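Local coordinates for FBP protein (Leishmania major, PDB 5OEZ) that probably hydrolyses fructose 1,6-bisphosphate to fructose 6-phosphate and phosphate with magnesium as cofactor, working as a homotetramer in carbohydrate biosynthesis, at residues C[11-16]-C[34-39]; C[242-247]-C[325-330]. All coordinates share one frame; numbering follows the deposited sequence.

The two contacts lie on opposite sides of the chain's centre, their own centres about 34 Å apart, and share no helix or strand. Interaction 1 joins helices 12-18 and 27-47 in the N-terminal domain, close to AMP-binding residues; interaction 2 joins the chain around strand 245-246 to helix 325-338 in the C-terminal domain. Both are small and mostly buried, and each turns on one polar side-chain bond with a leucine beside it. In interaction 1 a neutral amide bonds a threonine hydroxyl and packs across the leucine; in interaction 2 a phenol bonds a carboxylate, and Leu330 is only partly buried. Neighbouring subunits come close to both.

Interaction 1 of 2, residues C[11-16]-C[34-39]; sequences TLTQYI and AIQTSV
Gln36 reaches from helix 27-47 to Leu12 and Thr13 in the first turn of helix 12-18. The polar part is one hydrogen bond: Gln36 NE2 donates to Thr13 OG1 over 3.2 Å, nearly straight at 165°, with the hydroxyl oxygen close to the amide plane; NE2 also makes a weak bond to Met32 O. The Gln36 chain is extended beyond CG (chi2 178°), which carries its amide across the gap between the helices.

The van der Waals part belongs to Leu12, whose CD2 packs on Gln36 CD and CG, 3.8 Å from each; Phe199 of strand 198-203 touches both side chains.

Thr11, at the N-cap, and Gln14 form a capping box that fixes the start of the shorter helix: Gln14 N donates to Thr11 OG1 at 3.1 Å, and Gln14 OE1 accepts from Thr11 N at 3.0 Å in its carbonyl plane.

Ile16, an AMP-binding residue, packs on Phe28 and Thr29 of the same site. The arrangement is helix 12-18, begun by this capping box, set beside helix 27-47 at the allosteric AMP site of class 1 fructose-1,6-bisphosphatases.

Interaction 2 of 2, residues C[242-247]-C[325-330]; sequences TRYSAR and RQEVDL
With CG anti to its carbonyl carbon (chi1 -84°), Tyr244 sends its ring toward helix 325-338, while a bend at chi2 (-61°) brings the carboxylate of Glu327 back to meet it. The two side chains approach from opposite directions and bridge a gap of 11.1 Å between Tyr244 CA and Glu327 CA. The contact ties the loop leading into strand 245-246 to helix 325-338 in the C-terminal part of the class 1 fructose-1,6-bisphosphatase fold: the short strand runs parallel to strand 214-216, and Glu327 lies in the first turn of the last modelled helix.

The phenol is the donor. Tyr244 OH lies 2.6 Å from Glu327 OE1, which accepts through its syn lone pair. OE1 sits at the edge of the ring, in its plane, and is also 3.4 Å from Tyr244 CE2. The carboxylate stands almost upright to the ring, the two planes 80° apart. Its other oxygen, OE2, accepts from the backbone N of Arg212, so both oxygens of this buried acid have a hydrogen-bond donor; the two bonds would be expected to favour its ionised form.

Around this pair, Leu236 of helix 227-238 touches both Tyr244 and Leu330, and Tyr215 of strand 214-216 also packs on Tyr244. Farther along the same chain, the fructose 6-phosphate-binding residue Arg247 packs on Ile249 of the third subunit, and Ala246 N bonds Asn218 OD1 of that subunit. Three residues on from Glu327, Leu330 places a methyl group beside the phenol oxygen, its CD2 lying 3.8 Å from Tyr244 OH.

Interaction 1 of 2, residues C[11-16]-C[34-39]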
loop_
_atom_site.group_PDB
_atom_site.type_symbol
_atom_site.label_atom_id
_atom_site.label_comp_id
_atom_site.label_asym_id
_atom_site.label_seq_id
_atom_site.Cartn_x
_atom_site.Cartn_y
_atom_site.Cartn_z
ATOM N N THR C 11 16.305 9.669 -3.367
ATOM C CA THR C 11 15.191 10.301 -2.670
ATOM C C THR C 11 15.302 11.837 -2.661
ATOM O O THR C 11 16.373 12.417 -2.881
ATOM C CB THR C 11 15.035 9.825 -1.219
ATOM O OG1 THR C 11 16.119 10.321 -0.417
ATOM C CG2 THR C 11 14.962 8.293 -1.155
ATOM N N LEU C 12 14.166 12.481 -2.413
ATOM C CA LEU C 12 14.086 13.941 -2.294
ATOM C C LEU C 12 15.008 14.464 -1.197
ATOM O O LEU C 12 15.785 15.383 -1.414
ATOM C CB LEU C 12 12.650 14.374 -2.032
ATOM C CG LEU C 12 12.389 15.872 -1.804
ATOM C CD1 LEU C 12 13.105 16.757 -2.814
ATOM C CD2 LEU C 12 10.890 16.152 -1.852
ATOM N N THR C 13 14.965 13.812 -0.045
ATOM C CA THR C 13 15.862 14.115 1.062
ATOM C C THR C 13 17.337 14.051 0.652
ATOM O O THR C 13 18.120 14.918 1.045
ATOM C CB THR C 13 15.564 13.173 2.248
ATOM O OG1 THR C 13 14.272 13.486 2.763
ATOM C CG2 THR C 13 16.582 13.311 3.357
ATOM N N GLN C 14 17.727 13.000 -0.068
ATOM C CA GLN C 14 19.110 12.863 -0.539
ATOM C C GLN C 14 19.466 14.004 -1.482
ATOM O O GLN C 14 20.536 14.569 -1.384
ATOM C CB GLN C 14 19.316 11.552 -1.299
ATOM C CG GLN C 14 19.654 10.342 -0.461
ATOM C CD GLN C 14 19.745 9.087 -1.324
ATOM O OE1 GLN C 14 18.903 8.849 -2.199
ATOM N NE2 GLN C 14 20.759 8.282 -1.083
ATOM N N TYR C 15 18.572 14.289 -2.417
ATOM C CA TYR C 15 18.766 15.361 -3.389
ATOM C C TYR C 15 19.001 16.721 -2.691
ATOM O O TYR C 15 19.918 17.441 -3.040
ATOM C CB TYR C 15 17.557 15.415 -4.348
ATOM C CG TYR C 15 17.556 16.559 -5.346
ATOM C CD1 TYR C 15 16.963 17.794 -5.038
ATOM C CD2 TYR C 15 18.150 16.411 -6.592
ATOM C CE1 TYR C 15 16.972 18.842 -5.949
ATOM C CE2 TYR C 15 18.169 17.453 -7.508
ATOM C CZ TYR C 15 17.584 18.660 -7.182
ATOM O OH TYR C 15 17.618 19.678 -8.094
ATOM N N ILE C 16 18.185 17.027 -1.687
ATOM C CA ILE C 16 18.295 18.273 -0.917
ATOM C C ILE C 16 19.633 18.357 -0.180
ATOM O O ILE C 16 20.291 19.403 -0.211
ATOM C CB ILE C 16 17.150 18.410 0.115
ATOM C CG1 ILE C 16 15.779 18.513 -0.569
ATOM C CG2 ILE C 16 17.351 19.606 1.031
ATOM C CD1 ILE C 16 15.528 19.782 -1.328
ATOM N N ALA C 34 9.500 17.986 6.848
ATOM C CA ALA C 34 8.185 18.317 7.373
ATOM C C ALA C 34 7.128 18.422 6.246
ATOM O O ALA C 34 5.997 17.939 6.399
ATOM C CB ALA C 34 8.257 19.593 8.187
ATOM N N ILE C 35 7.510 19.018 5.119
ATOM C CA ILE C 35 6.615 19.151 3.965
ATOM C C ILE C 35 6.290 17.796 3.335
ATOM O O ILE C 35 5.138 17.533 2.964
ATOM C CB ILE C 35 7.190 20.133 2.919
ATOM C CG1 ILE C 35 7.138 21.565 3.483
ATOM C CG2 ILE C 35 6.400 20.090 1.616
ATOM C CD1 ILE C 35 7.780 22.627 2.621
ATOM N N GLN C 36 7.305 16.952 3.177
ATOM C CA GLN C 36 7.089 15.608 2.648
ATOM C C GLN C 36 6.119 14.829 3.518
ATOM O O GLN C 36 5.215 14.179 2.996
ATOM C CB GLN C 36 8.386 14.836 2.572
ATOM C CG GLN C 36 9.295 15.266 1.450
ATOM C CD GLN C 36 10.582 14.470 1.494
ATOM O OE1 GLN C 36 10.615 13.321 1.059
ATOM N NE2 GLN C 36 11.648 15.075 2.025
ATOM N N THR C 37 6.305 14.904 4.833
ATOM C CA THR C 37 5.429 14.196 5.750
ATOM C C THR C 37 4.004 14.675 5.611
ATOM O O THR C 37 3.055 13.854 5.590
ATOM C CB THR C 37 5.894 14.340 7.218
ATOM O OG1 THR C 37 7.231 13.860 7.328
ATOM C CG2 THR C 37 5.023 13.514 8.145
ATOM N N SER C 38 3.846 16.001 5.514
ATOM C CA SER C 38 2.513 16.620 5.373
ATOM C C SER C 38 1.819 16.130 4.115
ATOM O O SER C 38 0.633 15.794 4.132
ATOM C CB SER C 38 2.619 18.150 5.329
ATOM O OG SER C 38 3.259 18.650 6.487
ATOM N N VAL C 39 2.579 16.096 3.026
ATOM C CA VAL C 39 2.051 15.677 1.731
ATOM C C VAL C 39 1.574 14.226 1.775
ATOM O O VAL C 39 0.514 13.910 1.230
ATOM C CB VAL C 39 3.065 15.938 0.601
ATOM C CG1 VAL C 39 2.624 15.316 -0.718
ATOM C CG2 VAL C 39 3.218 17.447 0.387
#

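Interaction 2 of 2, residues C[242-247]-C[325-330]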
loop_
_atom_site.group_PDB
_atom_site.type_symbol
_atom_site.label_atom_id
_atom_site.label_comp_id
_atom_site.label_asym_id
_atom_site.label_seq_id
_atom_site.Cartn_x
_atom_site.Cartn_y
_atom_site.Cartn_z
ATOM N N THR C 242 -2.632 28.420 -36.891
ATOM C CA THR C 242 -2.276 27.520 -35.793
ATOM C C THR C 242 -3.520 27.029 -35.041
ATOM O O THR C 242 -4.264 27.832 -34.479
ATOM C CB THR C 242 -1.332 28.235 -34.803
ATOM O OG1 THR C 242 -0.291 28.899 -35.522
ATOM C CG2 THR C 242 -0.685 27.273 -33.790
ATOM N N ARG C 243 -3.731 25.713 -35.022
ATOM C CA ARG C 243 -4.844 25.111 -34.280
ATOM C C ARG C 243 -4.464 24.922 -32.819
ATOM O O ARG C 243 -3.376 24.445 -32.531
ATOM C CB ARG C 243 -5.253 23.769 -34.894
ATOM C CG ARG C 243 -5.770 23.867 -36.330
ATOM C CD ARG C 243 -7.247 24.242 -36.423
ATOM N NE ARG C 243 -7.547 25.550 -35.836
ATOM C CZ ARG C 243 -7.283 26.740 -36.388
ATOM N NH1 ARG C 243 -6.691 26.835 -37.579
ATOM N NH2 ARG C 243 -7.607 27.856 -35.728
ATOM N N TYR C 244 -5.377 25.290 -31.913
ATOM C CA TYR C 244 -5.173 25.217 -30.461
ATOM C C TYR C 244 -6.139 24.221 -29.814
ATOM O O TYR C 244 -7.275 24.116 -30.241
ATOM C CB TYR C 244 -5.386 26.599 -29.831
ATOM C CG TYR C 244 -4.165 27.489 -29.875
ATOM C CD1 TYR C 244 -3.820 28.202 -31.027
ATOM C CD2 TYR C 244 -3.360 27.626 -28.759
ATOM C CE1 TYR C 244 -2.690 29.013 -31.059
ATOM C CE2 TYR C 244 -2.241 28.449 -28.776
ATOM C CZ TYR C 244 -1.902 29.130 -29.923
ATOM O OH TYR C 244 -0.783 29.934 -29.898
ATOM N N SER C 245 -5.670 23.508 -28.788
ATOM C CA SER C 245 -6.508 22.657 -27.946
ATOM C C SER C 245 -6.784 23.359 -26.644
ATOM O O SER C 245 -5.884 23.973 -26.078
ATOM C CB SER C 245 -5.800 21.349 -27.579
ATOM O OG SER C 245 -5.594 20.553 -28.703
ATOM N N ALA C 246 -8.004 23.181 -26.137
ATOM C CA ALA C 246 -8.415 23.682 -24.828
ATOM C C ALA C 246 -8.440 22.542 -23.786
ATOM O O ALA C 246 -8.896 21.432 -24.081
ATOM C CB ALA C 246 -9.769 24.340 -24.935
ATOM N N ARG C 247 -7.882 22.818 -22.600
ATOM C CA ARG C 247 -7.945 21.933 -21.430
ATOM C C ARG C 247 -8.161 22.804 -20.203
ATOM O O ARG C 247 -7.403 23.737 -19.989
ATOM C CB ARG C 247 -6.630 21.154 -21.243
ATOM C CG ARG C 247 -6.291 20.165 -22.348
ATOM C CD ARG C 247 -7.269 19.021 -22.329
ATOM N NE ARG C 247 -6.942 17.994 -23.311
ATOM C CZ ARG C 247 -7.293 18.006 -24.600
ATOM N NH1 ARG C 247 -7.983 19.017 -25.136
ATOM N NH2 ARG C 247 -6.925 16.986 -25.371
ATOM N N ARG C 325 6.874 30.661 -23.004
ATOM C CA ARG C 325 7.221 32.063 -23.124
ATOM C C ARG C 325 6.627 32.749 -24.365
ATOM O O ARG C 325 6.178 33.883 -24.270
ATOM C CB ARG C 325 8.736 32.311 -22.953
ATOM C CG ARG C 325 9.678 31.626 -23.920
ATOM C CD ARG C 325 11.165 31.935 -23.637
ATOM N NE ARG C 325 12.082 30.989 -24.307
ATOM C CZ ARG C 325 12.612 31.141 -25.527
ATOM N NH1 ARG C 325 12.338 32.215 -26.268
ATOM N NH2 ARG C 325 13.424 30.202 -26.023
ATOM N N GLN C 326 6.623 32.080 -25.505
ATOM C CA GLN C 326 6.021 32.641 -26.712
ATOM C C GLN C 326 4.500 32.698 -26.645
ATOM O O GLN C 326 3.911 33.580 -27.236
ATOM C CB GLN C 326 6.476 31.894 -27.959
ATOM C CG GLN C 326 7.964 32.107 -28.247
ATOM C CD GLN C 326 8.463 31.332 -29.449
ATOM O OE1 GLN C 326 7.685 30.702 -30.178
ATOM N NE2 GLN C 326 9.763 31.385 -29.670
ATOM N N GLU C 327 3.870 31.789 -25.908
ATOM C CA GLU C 327 2.413 31.837 -25.734
ATOM C C GLU C 327 1.983 32.994 -24.841
ATOM O O GLU C 327 1.008 33.676 -25.139
ATOM C CB GLU C 327 1.875 30.518 -25.155
ATOM C CG GLU C 327 2.171 29.269 -25.981
ATOM C CD GLU C 327 1.583 29.287 -27.384
ATOM O OE1 GLU C 327 0.570 30.003 -27.632
ATOM O OE2 GLU C 327 2.136 28.561 -28.246
ATOM N N VAL C 328 2.721 33.226 -23.755
ATOM C CA VAL C 328 2.488 34.405 -22.901
ATOM C C VAL C 328 2.769 35.714 -23.653
ATOM O O VAL C 328 2.045 36.678 -23.456
ATOM C CB VAL C 328 3.289 34.355 -21.588
ATOM C CG1 VAL C 328 3.119 35.637 -20.779
ATOM C CG2 VAL C 328 2.826 33.181 -20.759
ATOM N N ASP C 329 3.801 35.747 -24.511
ATOM C CA ASP C 329 4.080 36.942 -25.371
ATOM C C ASP C 329 2.924 37.250 -26.336
ATOM O O ASP C 329 2.577 38.401 -26.503
ATOM C CB ASP C 329 5.369 36.789 -26.199
ATOM C CG ASP C 329 6.648 36.790 -25.341
ATOM O OD1 ASP C 329 6.615 37.233 -24.173
ATOM O OD2 ASP C 329 7.692 36.306 -25.838
ATOM N N LEU C 330 2.321 36.216 -26.935
ATOM C CA LEU C 330 1.199 36.411 -27.848
ATOM C C LEU C 330 0.002 36.998 -27.097
ATOM O O LEU C 330 -0.637 37.913 -27.587
ATOM C CB LEU C 330 0.813 35.097 -28.541
ATOM C CG LEU C 330 -0.394 35.127 -29.491
ATOM C CD1 LEU C 330 -0.073 35.982 -30.692
ATOM C CD2 LEU C 330 -0.817 33.731 -29.932
#